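Local coordinates for 182aa long hypothetical protein (Pyrococcus horikoshii, PDB 2GAN) that is a putative acetyltransferase of the GNAT family, probably passing an acetyl group from acetyl-CoA to a substrate not yet identified, at residues A[94-99]-A[106-111]. Numbering follows the deposited sequence.
With SO4 (sulfate ion), chain D.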
# COMPACT_ATOMS: atom_id res chain seq x y z
N ILE A 94 4.55 7.34 23.19
CA ILE A 94 4.34 6.84 21.84
C ILE A 94 4.84 7.90 20.88
O ILE A 94 4.28 8.99 20.79
CB ILE A 94 2.86 6.52 21.62
CG1 ILE A 94 2.47 5.41 22.59
CG2 ILE A 94 2.62 6.03 20.19
CD1 ILE A 94 1.03 5.41 22.94
N TRP A 95 5.90 7.55 20.16
CA TRP A 95 6.57 8.47 19.25
C TRP A 95 5.72 9.29 18.27
O TRP A 95 6.05 10.44 17.99
CB TRP A 95 7.69 7.74 18.47
CG TRP A 95 7.21 6.84 17.38
CD1 TRP A 95 6.85 5.52 17.49
CD2 TRP A 95 6.99 7.19 16.00
NE1 TRP A 95 6.42 5.04 16.27
CE2 TRP A 95 6.50 6.04 15.35
CE3 TRP A 95 7.15 8.37 15.27
CZ2 TRP A 95 6.17 6.04 13.98
CZ3 TRP A 95 6.83 8.37 13.91
CH2 TRP A 95 6.35 7.21 13.29
N TRP A 96 4.64 8.72 17.75
CA TRP A 96 3.83 9.47 16.80
C TRP A 96 2.68 10.26 17.44
O TRP A 96 2.07 11.09 16.78
CB TRP A 96 3.28 8.54 15.70
CG TRP A 96 2.54 7.34 16.20
CD1 TRP A 96 3.08 6.12 16.55
CD2 TRP A 96 1.14 7.25 16.47
NE1 TRP A 96 2.09 5.30 17.03
CE2 TRP A 96 0.89 5.96 16.99
CE3 TRP A 96 0.06 8.14 16.32
CZ2 TRP A 96 -0.39 5.54 17.37
CZ3 TRP A 96 -1.21 7.72 16.70
CH2 TRP A 96 -1.43 6.43 17.22
N VAL A 97 2.40 10.02 18.72
CA VAL A 97 1.29 10.69 19.40
C VAL A 97 1.46 12.16 19.82
O VAL A 97 2.21 12.49 20.73
CB VAL A 97 0.86 9.89 20.65
CG1 VAL A 97 -0.21 10.65 21.43
CG2 VAL A 97 0.32 8.52 20.22
N PRO A 98 0.72 13.07 19.16
CA PRO A 98 0.81 14.49 19.49
C PRO A 98 0.05 14.84 20.77
O PRO A 98 -0.73 14.04 21.30
CB PRO A 98 0.20 15.16 18.26
CG PRO A 98 -0.93 14.23 17.94
CD PRO A 98 -0.26 12.85 18.08
N GLU A 99 0.28 16.06 21.26
CA GLU A 99 -0.36 16.54 22.47
C GLU A 99 -1.88 16.53 22.36
O GLU A 99 -2.58 16.32 23.35
CB GLU A 99 0.17 17.96 22.79
CG GLU A 99 -0.88 19.02 23.16
CD GLU A 99 -1.57 19.65 21.94
OE1 GLU A 99 -0.87 20.04 20.98
OE2 GLU A 99 -2.82 19.76 21.97
N VAL A 106 -8.89 9.25 24.56
CA VAL A 106 -8.11 8.65 23.48
C VAL A 106 -7.82 7.17 23.68
O VAL A 106 -7.39 6.73 24.75
CB VAL A 106 -6.76 9.41 23.26
CG1 VAL A 106 -5.93 8.69 22.21
CG2 VAL A 106 -7.03 10.83 22.80
N GLY A 107 -8.07 6.39 22.63
CA GLY A 107 -7.81 4.96 22.64
C GLY A 107 -7.01 4.61 21.40
O GLY A 107 -7.41 4.95 20.29
N LEU A 108 -5.89 3.92 21.59
CA LEU A 108 -5.01 3.53 20.49
C LEU A 108 -5.11 2.07 20.08
O LEU A 108 -5.09 1.17 20.92
CB LEU A 108 -3.56 3.84 20.85
CG LEU A 108 -2.98 5.24 20.69
CD1 LEU A 108 -4.03 6.30 20.84
CD2 LEU A 108 -1.85 5.43 21.69
N ILE A 109 -5.20 1.83 18.78
CA ILE A 109 -5.24 0.48 18.24
C ILE A 109 -3.97 0.34 17.41
O ILE A 109 -3.61 1.24 16.67
CB ILE A 109 -6.46 0.26 17.31
CG1 ILE A 109 -7.72 0.11 18.17
CG2 ILE A 109 -6.22 -0.96 16.41
CD1 ILE A 109 -9.02 0.03 17.38
N GLU A 110 -3.28 -0.78 17.57
CA GLU A 110 -2.05 -1.02 16.82
C GLU A 110 -1.74 -2.51 16.83
O GLU A 110 -2.53 -3.31 17.35
CB GLU A 110 -0.89 -0.20 17.41
CG GLU A 110 -0.58 -0.43 18.89
CD GLU A 110 0.33 0.65 19.49
OE1 GLU A 110 0.94 0.40 20.55
OE2 GLU A 110 0.43 1.76 18.93
N PHE A 111 -0.61 -2.89 16.24
CA PHE A 111 -0.22 -4.29 16.22
C PHE A 111 -1.36 -5.13 15.63
O PHE A 111 -1.67 -6.22 16.11
CB PHE A 111 0.08 -4.74 17.65
CG PHE A 111 0.99 -5.93 17.74
CD1 PHE A 111 0.54 -7.13 18.26
CD2 PHE A 111 2.33 -5.82 17.37
CE1 PHE A 111 1.40 -8.20 18.43
CE2 PHE A 111 3.20 -6.88 17.53
CZ PHE A 111 2.75 -8.08 18.06
S SO4 D . 2.16 -1.01 14.61
O1 SO4 D . 1.84 -2.03 13.60
O2 SO4 D . 1.36 0.22 14.36
O3 SO4 D . 3.60 -0.69 14.51
O4 SO4 D . 1.85 -1.52 15.95
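Leu108 of strand 106-111 meets three side chains of the loop 94-99: Ile94, Trp96 and Val97. Its CG lies 4.0 Å from CH2 of Trp96, obliquely to the indole, the two side chains running antiparallel alongside each other. Its CD2 branch faces Val97, 4.1 Å from CG2 of that residue, and the end of Ile94, where the model is too tight for the spacing to be trusted. A type I turn from Ile94 to Val97, closed by Val97 N to Ile94 O at 3.0 Å, gathers these loop side chains: CG2 of Ile94 and CG2 of Val97 both sit over the same face of the Trp96 ring, offset toward its rim, and Phe171 of the second subunit packs on Trp95 and Trp96. Ile109 points the other way, onto helix 123-137. Glu110 returns to the loop side; with CG between the backbone N and the carbonyl carbon (chi1 57°) and the rest of the chain straight, OE2 arrives at the indole edge, 4.2 Å from CZ2 of Trp96, carboxylate and ring planes 61° apart. Its OE1 lies close to Glu65 OE1 and makes a long, weak ion pair with Arg61. At Phe111 the backbone N donates to O4 of a sulfate, probably from the crystallisation liquor, at 2.8 Å; Arg61 also holds this ion. No hydrogen bond joins loop and strand: an apolar patch lays the long 78-85 to 106-114 connection against the strand that runs between 78-85 and 141-146 and leads into helix 123-137 of a GNAT-type fold.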